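Local coordinates for extracellular solute-binding protein family 1 (Kribbella flavida, PDB 5IXP), which probably binds an extracellular solute, perhaps a sugar, and hands it to the membrane permease of an ABC transporter, at residues Ala214-Trp219 / Thr224-Thr229; Ala233-Pro238 / Gly243-Asn248. All blocks are in the same frame, centred on the assembly; numbering follows the deposited sequence.

Contact 1: residues Ala214-Trp219 / Thr224-Thr229; sequences AKLPAW and TKAFRT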
loop_
_atom_site.group_PDB
_atom_site.type_symbol
_atom_site.label_atom_id
_atom_site.label_comp_id
_atom_site.label_asym_id
_atom_site.label_seq_id
_atom_site.Cartn_x
_atom_site.Cartn_y
_atom_site.Cartn_z
ATOM N N ALA A 214 3.062 16.283 12.985
ATOM C CA ALA A 214 2.134 16.289 14.109
ATOM C C ALA A 214 2.461 15.221 15.145
ATOM O O ALA A 214 1.849 15.222 16.218
ATOM C CB ALA A 214 0.700 16.110 13.606
ATOM N N LYS A 215 3.407 14.323 14.854
ATOM C CA LYS A 215 3.863 13.293 15.797
ATOM C C LYS A 215 2.744 12.337 16.204
ATOM O O LYS A 215 2.717 11.843 17.338
ATOM C CB LYS A 215 4.489 13.917 17.050
ATOM C CG LYS A 215 5.448 15.060 16.783
ATOM C CD LYS A 215 5.679 15.852 18.060
ATOM C CE LYS A 215 6.594 17.027 17.828
ATOM N NZ LYS A 215 7.949 16.561 17.444
ATOM N N LEU A 216 1.821 12.040 15.294
ATOM C CA LEU A 216 0.679 11.202 15.629
ATOM C C LEU A 216 0.862 9.808 15.050
ATOM O O LEU A 216 0.852 9.655 13.817
ATOM C CB LEU A 216 -0.600 11.827 15.096
ATOM C CG LEU A 216 -0.958 13.147 15.761
ATOM C CD1 LEU A 216 -1.935 13.888 14.885
ATOM C CD2 LEU A 216 -1.549 12.869 17.144
ATOM N N PRO A 217 1.015 8.774 15.874
ATOM C CA PRO A 217 1.176 7.416 15.342
ATOM C C PRO A 217 -0.070 6.978 14.589
ATOM O O PRO A 217 -1.189 7.070 15.096
ATOM C CB PRO A 217 1.401 6.569 16.602
ATOM C CG PRO A 217 1.850 7.561 17.646
ATOM C CD PRO A 217 1.078 8.796 17.343
ATOM N N ALA A 218 0.136 6.500 13.365
ATOM C CA ALA A 218 -0.978 6.111 12.512
ATOM C C ALA A 218 -1.867 5.084 13.204
ATOM O O ALA A 218 -1.378 4.161 13.860
ATOM C CB ALA A 218 -0.453 5.538 11.204
ATOM N N TRP A 219 -3.181 5.258 13.052
ATOM C CA TRP A 219 -4.233 4.376 13.561
ATOM C C TRP A 219 -4.395 4.462 15.072
ATOM O O TRP A 219 -5.252 3.769 15.622
ATOM C CB TRP A 219 -4.016 2.909 13.152
ATOM C CG TRP A 219 -3.662 2.809 11.693
ATOM C CD1 TRP A 219 -2.449 2.482 11.166
ATOM C CD2 TRP A 219 -4.523 3.082 10.580
ATOM N NE1 TRP A 219 -2.503 2.525 9.796
ATOM C CE2 TRP A 219 -3.764 2.891 9.410
ATOM C CE3 TRP A 219 -5.863 3.462 10.460
ATOM C CZ2 TRP A 219 -4.301 3.064 8.132
ATOM C CZ3 TRP A 219 -6.393 3.629 9.195
ATOM C CH2 TRP A 219 -5.612 3.434 8.047
ATOM N N THR A 224 -6.647 9.323 15.210
ATOM C CA THR A 224 -8.048 9.347 14.797
ATOM C C THR A 224 -8.729 10.642 15.225
ATOM O O THR A 224 -9.374 11.316 14.412
ATOM C CB THR A 224 -8.776 8.135 15.379
ATOM O OG1 THR A 224 -8.120 6.948 14.939
ATOM C CG2 THR A 224 -10.222 8.099 14.922
ATOM N N LYS A 225 -8.594 11.010 16.503
ATOM C CA LYS A 225 -9.243 12.225 16.988
ATOM C C LYS A 225 -8.696 13.468 16.297
ATOM O O LYS A 225 -9.424 14.450 16.121
ATOM C CB LYS A 225 -9.070 12.353 18.502
ATOM C CG LYS A 225 -9.610 11.168 19.313
ATOM C CD LYS A 225 -10.778 10.473 18.617
ATOM C CE LYS A 225 -10.842 8.987 18.984
ATOM N NZ LYS A 225 -12.219 8.422 18.821
ATOM N N ALA A 226 -7.430 13.441 15.880
ATOM C CA ALA A 226 -6.819 14.640 15.316
ATOM C C ALA A 226 -7.438 15.049 13.986
ATOM O O ALA A 226 -7.236 16.191 13.547
ATOM C CB ALA A 226 -5.321 14.429 15.155
ATOM N N PHE A 227 -8.197 14.159 13.337
ATOM C CA PHE A 227 -8.878 14.558 12.111
ATOM C C PHE A 227 -9.970 15.588 12.353
ATOM O O PHE A 227 -10.434 16.213 11.392
ATOM C CB PHE A 227 -9.455 13.332 11.395
ATOM C CG PHE A 227 -8.421 12.538 10.638
ATOM C CD1 PHE A 227 -8.082 12.886 9.333
ATOM C CD2 PHE A 227 -7.770 11.458 11.237
ATOM C CE1 PHE A 227 -7.115 12.164 8.629
ATOM C CE2 PHE A 227 -6.804 10.724 10.538
ATOM C CZ PHE A 227 -6.480 11.077 9.231
ATOM N N ARG A 228 -10.385 15.791 13.605
ATOM C CA ARG A 228 -11.362 16.815 13.943
ATOM C C ARG A 228 -10.704 18.091 14.455
ATOM O O ARG A 228 -11.342 18.870 15.167
ATOM C CB ARG A 228 -12.364 16.273 14.967
ATOM C CG ARG A 228 -13.445 15.369 14.362
ATOM C CD ARG A 228 -13.425 13.974 14.962
ATOM N NE ARG A 228 -13.188 13.981 16.404
ATOM C CZ ARG A 228 -13.363 12.930 17.209
ATOM N NH1 ARG A 228 -13.759 11.760 16.716
ATOM N NH2 ARG A 228 -13.119 13.038 18.514
ATOM N N THR A 229 -9.435 18.307 14.110
ATOM C CA THR A 229 -8.654 19.461 14.535
ATOM C C THR A 229 -7.851 19.965 13.341
ATOM O O THR A 229 -7.881 19.381 12.250
ATOM C CB THR A 229 -7.679 19.116 15.668
ATOM O OG1 THR A 229 -6.587 18.358 15.124
ATOM C CG2 THR A 229 -8.364 18.304 16.771
#
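Leu216 reaches across to Ala226 with a single methyl group, and this one pair makes the tight part of the contact. CD1 of Leu216 lies 3.4 Å from CB of Ala226, closer than two methyl groups usually approach. The leucine gets there with CG anti to its carbonyl carbon (chi1 -66°), which sends the branch toward the helix. Alanine suits the receiving place: its small methyl lets CD1 of Leu216 come in close to the backbone of 224-229. A type I beta turn runs from Ala226 to Thr229. There the carbonyl oxygen of Ala226 takes two donors, Thr229 N at 3.1 Å and Thr229 OG1 at 2.8 Å, the hydroxyl tilted 20° from the carbonyl plane.

The other end is loose. Trp219 O and Thr224 OG1 stand 4.3 Å apart without bonding; the threonine hydroxyl is hydrogen-bonded to Ser220 O instead, and the ring of the exposed Trp219 meets that of Trp223, their planes at about 55°. The loop 214-219 thus folds back along helix 221-226, its Leu216 also touching Ala222 and Trp223, while Phe232 of strand 232-238 packs against both Leu216 and Ala226.

Contact 2: residues Ala233-Pro238 / Gly243-Asn248; sequences ATMACP and GVIADN
Ile245 meets the strand through the end of its longer branch, with CD1 directed at the sulfur of Cys237 and the selenium of Met235, a selenomethionine here. All of the contact between the segments is apolar. SG of Cys237 lies 4.1 Å from CD1 of Ile245, and SE of Met235 is 4.4 Å from the same methyl. These are ordinary van der Waals separations. Isoleucine fits the place because its CG1 branch is extended (chi2 169°) and can bridge the gap between helix and strand backbones, whose nearest CA atoms, those of Cys237 and Ile245, are 9.5 Å apart. From the strand, Met235 adds a long, flexible chain that can settle against the methyl, and Cys237, with SG anti to its backbone N (chi1 -167°), places its sulfur where it meets CD1 of Ile245.

The covalent part is the disulfide from Cys237 to Cys119. It ties the strand to its antiparallel neighbour 108-121, and Ile245 rests on Cys119 as well, so the helix packs against both halves of the bridge.

No hydrogen bond links 233-238 to 243-248. The helix bonds within itself, with Asp247 N to Gly243 O at 3.0 Å and Asn248 N to Val244 O at 2.9 Å, while the strand bonds to its antiparallel neighbour, Met235 to Cys119 and Cys237 to Ala117. A helix laid by its buried Ile245 on a disulfide-braced sheet is in keeping with the alpha/beta lobes of periplasmic-binding-protein folds, the clan to which this solute-binding protein belongs.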
loop_
_atom_site.group_PDB
_atom_site.type_symbol
_atom_site.label_atom_id
_atom_site.label_comp_id
_atom_site.label_asym_id
_atom_site.label_seq_id
_atom_site.Cartn_x
_atom_site.Cartn_y
_atom_site.Cartn_z
ATOM N N ALA A 233 -1.989 19.216 7.777
ATOM C CA ALA A 233 -2.562 19.774 6.557
ATOM C C ALA A 233 -2.452 18.881 5.327
ATOM O O ALA A 233 -3.152 19.149 4.342
ATOM C CB ALA A 233 -1.909 21.128 6.225
ATOM N N THR A 234 -1.583 17.862 5.330
ATOM C CA THR A 234 -1.440 16.965 4.183
ATOM C C THR A 234 -1.255 15.527 4.657
ATOM O O THR A 234 -0.865 15.269 5.800
ATOM C CB THR A 234 -0.240 17.312 3.289
ATOM O OG1 THR A 234 0.975 16.977 3.981
ATOM C CG2 THR A 234 -0.216 18.800 2.907
HETATM N N MSE A 235 -1.531 14.592 3.749
HETATM C CA MSE A 235 -1.170 13.180 3.928
HETATM C C MSE A 235 -0.806 12.535 2.597
HETATM O O MSE A 235 -1.419 12.847 1.571
HETATM C CB MSE A 235 -2.317 12.367 4.548
HETATM C CG MSE A 235 -2.547 12.540 6.035
HETATM SE SE MSE A 235 -3.664 11.041 6.614
HETATM C CE MSE A 235 -2.281 9.624 6.521
ATOM N N ALA A 236 0.178 11.630 2.615
ATOM C CA ALA A 236 0.355 10.710 1.504
ATOM C C ALA A 236 -0.815 9.739 1.523
ATOM O O ALA A 236 -1.113 9.131 2.555
ATOM C CB ALA A 236 1.687 9.969 1.611
ATOM N N CYS A 237 -1.486 9.601 0.388
ATOM C CA CYS A 237 -2.890 9.206 0.376
ATOM C C CYS A 237 -3.189 8.157 -0.689
ATOM O O CYS A 237 -3.475 8.502 -1.838
ATOM C CB CYS A 237 -3.740 10.455 0.137
ATOM S SG CYS A 237 -5.479 10.372 0.398
ATOM N N PRO A 238 -3.161 6.863 -0.340
ATOM C CA PRO A 238 -3.716 5.865 -1.263
ATOM C C PRO A 238 -5.210 6.081 -1.427
ATOM O O PRO A 238 -5.883 6.598 -0.535
ATOM C CB PRO A 238 -3.417 4.525 -0.576
ATOM C CG PRO A 238 -3.377 4.876 0.894
ATOM C CD PRO A 238 -2.746 6.255 0.942
ATOM N N GLY A 243 -11.772 7.216 2.306
ATOM C CA GLY A 243 -12.900 6.894 3.163
ATOM C C GLY A 243 -12.555 6.918 4.637
ATOM O O GLY A 243 -13.404 7.246 5.468
ATOM N N VAL A 244 -11.323 6.548 4.984
ATOM C CA VAL A 244 -10.881 6.634 6.372
ATOM C C VAL A 244 -10.857 8.088 6.829
ATOM O O VAL A 244 -11.336 8.424 7.921
ATOM C CB VAL A 244 -9.503 5.970 6.531
ATOM C CG1 VAL A 244 -8.950 6.201 7.924
ATOM C CG2 VAL A 244 -9.594 4.482 6.221
ATOM N N ILE A 245 -10.299 8.970 5.994
ATOM C CA ILE A 245 -10.213 10.388 6.341
ATOM C C ILE A 245 -11.608 10.960 6.531
ATOM O O ILE A 245 -11.890 11.650 7.520
ATOM C CB ILE A 245 -9.433 11.161 5.258
ATOM C CG1 ILE A 245 -7.966 10.727 5.242
ATOM C CG2 ILE A 245 -9.549 12.681 5.471
ATOM C CD1 ILE A 245 -7.178 11.225 4.042
ATOM N N ALA A 246 -12.505 10.670 5.586
ATOM C CA ALA A 246 -13.848 11.231 5.646
ATOM C C ALA A 246 -14.595 10.731 6.875
ATOM O O ALA A 246 -15.315 11.498 7.519
ATOM C CB ALA A 246 -14.614 10.903 4.366
ATOM N N ASP A 247 -14.422 9.450 7.223
ATOM C CA ASP A 247 -15.039 8.919 8.438
ATOM C C ASP A 247 -14.489 9.606 9.683
ATOM O O ASP A 247 -15.249 10.029 10.563
ATOM C CB ASP A 247 -14.820 7.408 8.527
ATOM C CG ASP A 247 -15.733 6.622 7.597
ATOM O OD1 ASP A 247 -16.796 7.150 7.201
ATOM O OD2 ASP A 247 -15.393 5.465 7.272
ATOM N N ASN A 248 -13.164 9.726 9.777
ATOM C CA ASN A 248 -12.557 10.287 10.982
ATOM C C ASN A 248 -12.832 11.782 11.106
ATOM O O ASN A 248 -13.107 12.283 12.206
ATOM C CB ASN A 248 -11.050 10.024 10.975
ATOM C CG ASN A 248 -10.709 8.563 11.195
ATOM O OD1 ASN A 248 -11.579 7.747 11.497
ATOM N ND2 ASN A 248 -9.431 8.224 11.046
#

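In the fold
The two contacts follow one another along the chain, with centres about 10 Å apart, and meet where segment 224-229 packs on helix 241-249. Phe227, from segment 224-229, is one joint: its CE1 packs 3.8 Å from CG1 of Ile245, and its CD2 3.6 Å from CB of Asn248. Arg228 CD comes closer still, 3.2 Å from O of Asn248, and Thr224 CG2 lies 3.7 Å from OD1 of Asn248. Contact 2 is fully buried, whereas contact 1 is only partly so and lies farther from the chain centre, about 19 Å against 14 Å from centre to centre. Near its open end the side chain of Trp219 lies about 4 Å from a formic acid molecule, probably from the crystallisation liquor.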